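Local coordinates for branched-chain amino acid aminotransferase (Thermoproteus uzoniensis, PDB 5CE8), which catalyses the pyridoxal-phosphate-dependent transfer of amino groups to 2-oxoglutarate, probably from leucine, isoleucine and valine, at residues G233-P238 / T281-E286; K112-I115 / G121-A124. All coordinates share one frame; numbering follows the deposited sequence.

Interaction 1 of 2, residues G233-P238 / T281-E286; sequences GDLGIP and TQKIAE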
loop_
_atom_site.group_PDB
_atom_site.type_symbol
_atom_site.label_atom_id
_atom_site.label_comp_id
_atom_site.label_asym_id
_atom_site.label_seq_id
_atom_site.Cartn_x
_atom_site.Cartn_y
_atom_site.Cartn_z
ATOM N N GLY A 233 -16.714 3.191 -31.145
ATOM C CA GLY A 233 -17.543 4.357 -31.447
ATOM C C GLY A 233 -18.241 4.209 -32.802
ATOM O O GLY A 233 -19.472 4.394 -32.961
ATOM N N ASP A 234 -17.469 3.809 -33.784
ATOM C CA ASP A 234 -18.033 3.509 -35.047
ATOM C C ASP A 234 -19.165 2.526 -34.929
ATOM O O ASP A 234 -20.200 2.638 -35.617
ATOM C CB ASP A 234 -17.006 2.893 -35.996
ATOM C CG ASP A 234 -15.950 3.862 -36.450
ATOM O OD1 ASP A 234 -15.958 5.034 -36.031
ATOM O OD2 ASP A 234 -15.050 3.405 -37.204
ATOM N N LEU A 235 -18.964 1.471 -34.168
ATOM C CA LEU A 235 -19.950 0.407 -34.119
ATOM C C LEU A 235 -21.089 0.651 -33.147
ATOM O O LEU A 235 -22.074 -0.136 -33.046
ATOM C CB LEU A 235 -19.241 -0.831 -33.761
ATOM C CG LEU A 235 -18.305 -1.303 -34.890
ATOM C CD1 LEU A 235 -17.817 -2.645 -34.426
ATOM C CD2 LEU A 235 -18.906 -1.379 -36.312
ATOM N N GLY A 236 -21.033 1.726 -32.421
ATOM C CA GLY A 236 -22.078 1.898 -31.372
ATOM C C GLY A 236 -22.012 1.095 -30.080
ATOM O O GLY A 236 -22.983 1.065 -29.246
ATOM N N ILE A 237 -20.857 0.548 -29.846
ATOM C CA ILE A 237 -20.650 -0.215 -28.645
ATOM C C ILE A 237 -20.251 0.720 -27.473
ATOM O O ILE A 237 -19.221 1.404 -27.498
ATOM C CB ILE A 237 -19.607 -1.311 -28.818
ATOM C CG1 ILE A 237 -19.918 -2.192 -30.006
ATOM C CG2 ILE A 237 -19.596 -2.210 -27.581
ATOM C CD1 ILE A 237 -18.691 -2.940 -30.568
ATOM N N PRO A 238 -21.082 0.742 -26.428
ATOM C CA PRO A 238 -20.781 1.556 -25.274
ATOM C C PRO A 238 -19.453 1.123 -24.605
ATOM O O PRO A 238 -19.170 -0.055 -24.551
ATOM C CB PRO A 238 -22.016 1.346 -24.362
ATOM C CG PRO A 238 -23.004 0.577 -25.153
ATOM C CD PRO A 238 -22.279 -0.114 -26.245
ATOM N N THR A 281 -16.095 -9.390 -29.405
ATOM C CA THR A 281 -14.754 -9.638 -29.707
ATOM C C THR A 281 -14.648 -10.028 -31.155
ATOM O O THR A 281 -13.782 -9.518 -31.820
ATOM C CB THR A 281 -14.196 -10.818 -28.912
ATOM O OG1 THR A 281 -14.283 -10.535 -27.517
ATOM C CG2 THR A 281 -12.773 -11.029 -29.226
ATOM N N GLN A 282 -15.500 -10.906 -31.640
ATOM C CA GLN A 282 -15.487 -11.261 -33.061
ATOM C C GLN A 282 -15.702 -10.051 -33.974
ATOM O O GLN A 282 -14.929 -9.864 -34.973
ATOM C CB GLN A 282 -16.371 -12.478 -33.436
ATOM N N LYS A 283 -16.672 -9.198 -33.656
ATOM C CA LYS A 283 -16.999 -8.106 -34.534
ATOM C C LYS A 283 -15.820 -7.144 -34.491
ATOM O O LYS A 283 -15.378 -6.702 -35.558
ATOM C CB LYS A 283 -18.363 -7.432 -34.214
ATOM C CG LYS A 283 -18.627 -6.135 -34.951
ATOM C CD LYS A 283 -18.872 -6.498 -36.430
ATOM C CE LYS A 283 -19.342 -5.363 -37.375
ATOM N NZ LYS A 283 -20.774 -5.128 -37.203
ATOM N N ILE A 284 -15.255 -6.868 -33.328
ATOM C CA ILE A 284 -14.023 -5.990 -33.259
ATOM C C ILE A 284 -12.825 -6.632 -34.062
ATOM O O ILE A 284 -12.163 -5.962 -34.892
ATOM C CB ILE A 284 -13.626 -5.555 -31.804
ATOM C CG1 ILE A 284 -14.672 -4.575 -31.249
ATOM C CG2 ILE A 284 -12.323 -4.704 -31.824
ATOM C CD1 ILE A 284 -14.607 -4.460 -29.755
ATOM N N ALA A 285 -12.611 -7.940 -33.908
ATOM C CA ALA A 285 -11.538 -8.626 -34.625
ATOM C C ALA A 285 -11.732 -8.445 -36.155
ATOM O O ALA A 285 -10.804 -7.978 -36.870
ATOM C CB ALA A 285 -11.534 -10.093 -34.270
ATOM N N GLU A 286 -12.930 -8.814 -36.642
ATOM C CA GLU A 286 -13.299 -8.694 -38.114
ATOM C C GLU A 286 -13.097 -7.271 -38.624
ATOM O O GLU A 286 -12.552 -7.083 -39.717
ATOM C CB GLU A 286 -14.709 -9.176 -38.392
ATOM C CG GLU A 286 -14.980 -10.664 -38.187
ATOM C CD GLU A 286 -16.433 -10.997 -37.815
ATOM O OE1 GLU A 286 -17.285 -10.082 -37.694
ATOM O OE2 GLU A 286 -16.733 -12.190 -37.553
#

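Interaction 2 of 2, residues K112-I115 / G121-A124; sequences KPQI and GLQA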
loop_
_atom_site.group_PDB
_atom_site.type_symbol
_atom_site.label_atom_id
_atom_site.label_comp_id
_atom_site.label_asym_id
_atom_site.label_seq_id
_atom_site.Cartn_x
_atom_site.Cartn_y
_atom_site.Cartn_z
ATOM N N LYS A 112 27.286 4.290 -27.009
ATOM C CA LYS A 112 28.518 4.488 -26.258
ATOM C C LYS A 112 28.648 3.502 -25.029
ATOM O O LYS A 112 27.696 3.226 -24.346
ATOM C CB LYS A 112 28.556 5.955 -25.815
ATOM C CG LYS A 112 29.791 6.368 -25.026
ATOM C CD LYS A 112 29.598 7.660 -24.232
ATOM C CE LYS A 112 30.116 7.474 -22.809
ATOM N NZ LYS A 112 30.145 8.706 -21.947
ATOM N N PRO A 113 29.837 2.937 -24.769
ATOM C CA PRO A 113 30.066 2.216 -23.503
ATOM C C PRO A 113 30.067 3.153 -22.271
ATOM O O PRO A 113 30.663 4.194 -22.323
ATOM C CB PRO A 113 31.454 1.577 -23.708
ATOM C CG PRO A 113 32.082 2.282 -24.883
ATOM C CD PRO A 113 31.019 2.978 -25.658
ATOM N N GLN A 114 29.353 2.841 -21.185
ATOM C CA GLN A 114 29.376 3.735 -20.006
ATOM C C GLN A 114 28.940 2.938 -18.804
ATOM O O GLN A 114 27.868 2.421 -18.776
ATOM C CB GLN A 114 28.476 4.959 -20.181
ATOM C CG GLN A 114 28.505 5.923 -18.997
ATOM C CD GLN A 114 27.707 7.160 -19.232
ATOM O OE1 GLN A 114 27.977 7.863 -20.187
ATOM N NE2 GLN A 114 26.673 7.444 -18.385
ATOM N N ILE A 115 29.816 2.811 -17.840
ATOM C CA ILE A 115 29.484 2.228 -16.544
ATOM C C ILE A 115 28.582 3.125 -15.676
ATOM O O ILE A 115 27.745 2.640 -14.863
ATOM C CB ILE A 115 30.815 1.997 -15.777
ATOM C CG1 ILE A 115 31.751 1.092 -16.622
ATOM C CG2 ILE A 115 30.548 1.457 -14.374
ATOM C CD1 ILE A 115 31.116 -0.242 -17.089
ATOM N N GLY A 121 22.649 13.829 -21.186
ATOM C CA GLY A 121 23.323 14.456 -22.298
ATOM C C GLY A 121 23.880 13.524 -23.369
ATOM O O GLY A 121 24.402 14.006 -24.332
ATOM N N LEU A 122 23.761 12.211 -23.193
ATOM C CA LEU A 122 24.157 11.233 -24.192
ATOM C C LEU A 122 23.151 11.245 -25.293
ATOM O O LEU A 122 22.006 11.668 -25.118
ATOM C CB LEU A 122 24.264 9.815 -23.612
ATOM C CG LEU A 122 25.287 9.627 -22.543
ATOM C CD1 LEU A 122 25.078 8.323 -21.795
ATOM C CD2 LEU A 122 26.678 9.727 -23.161
ATOM N N GLN A 123 23.557 10.776 -26.454
ATOM C CA GLN A 123 22.666 10.908 -27.572
ATOM C C GLN A 123 22.300 9.486 -28.036
ATOM O O GLN A 123 23.130 8.659 -28.140
ATOM C CB GLN A 123 23.339 11.777 -28.581
ATOM C CG GLN A 123 22.609 11.802 -29.888
ATOM C CD GLN A 123 22.741 13.138 -30.546
ATOM O OE1 GLN A 123 22.335 14.142 -29.964
ATOM N NE2 GLN A 123 23.278 13.165 -31.770
ATOM N N ALA A 124 21.040 9.171 -28.199
ATOM C CA ALA A 124 20.674 7.791 -28.592
ATOM C C ALA A 124 21.002 7.458 -30.021
ATOM O O ALA A 124 21.003 8.362 -30.875
ATOM C CB ALA A 124 19.160 7.599 -28.432
#

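Interaction 1 of 2, residues G233-P238 / T281-E286
Leu235 and Ile237 pack against Lys283 and Ile284 in a small apolar contact between the C-terminal end of helix 223-235, with the turn that follows it, and the first half of helix 279-292. The backbones stay well apart, the CA atoms of Leu235 and Ile284 lying 8.8 Å from each other, and side chains bridge the gap. Leu235 leads: its CD1 lies 3.6 Å from CG of Lys283. The lysine chain bends at its second torsion (chi2 71°) and slants across the leucine, so that its CE comes within 4.1 Å of Leu235 CD2. Deeper in, the CD1 methyl of Ile237 looks onto CG1 of Ile284 at a looser 4.4 Å. Between Leu235 and Ile237, Gly236 ends the helix in a Schellman motif, with a positive phi of 75°. Leu210 of strand 209-212 touches both isoleucines. Helix 223-235 carries the pyridoxal-phosphate-binding Ile223 and Thr224 at its other end, and the side chain of Ile284 is about 8 Å from that of Thr224, so the packing lies near the cofactor site without lining it. The contact rests on dispersion and burial of hydrocarbon, with the lysine contributing its aliphatic part at the more open edge.

Interaction 2 of 2, residues K112-I115 / G121-A124
The chain runs out through 112-115 and returns through 121-124 without forming strands, and the closest CA atoms, those of Lys112 and Leu122, are 8.3 Å apart. Leu122 reaches across between Lys112 and Gln114. Its CD2 lies 3.7 Å from CD of Lys112, whose side chain passes the leucine at about a right angle, and is also near OE1 of Gln114. CD1 of Leu122 faces the end of Gln114, which comes from the opposite direction, and sits 3.3 Å from OE1, a close van der Waals approach of a methyl to a carbonyl oxygen. With CG anti to the backbone N and an extended chain beyond it, Gln114 holds its amide out toward the returning segment. Lys112 bends at its third torsion (chi3 133°) and brings NZ to OE1 of Gln114, a hydrogen bond of 2.9 Å. The ammonium approaches at a C=O...N angle of 144° and 17° from the carbonyl plane. On the other side of the amide, NE2 donates to the carbonyl oxygens of Ser116 and Asp118, so bonds at both ends fix the amide's rotation. The contact lies at the surface, in the connection between strands 102-109 and 125-132, neighbours in the antiparallel sheet; Ile110, just past the first strand, also touches Leu122, and Ile115 packs on Tyr103 of the second subunit.

From the N terminus, the chain first reaches interaction 2, where 112-115 and 121-124 close a short loop of five intervening residues between adjacent strands 102-109 and 125-132 of the antiparallel sheet. Interaction 1 comes later and spans 42 residues: after helix 223-235 the chain passes through strand 239-241, helix 246-250 and strands 254-259, 265-270 and 273-274 before helix 279-292 returns to the helix end. The two closures follow in series, neither nested nor crossed. Their centres are 45 Å apart, on opposite sides of the chain's centre: interaction 2 is local to a hairpin connection, whereas interaction 1 joins two helices associated with the mixed sheet.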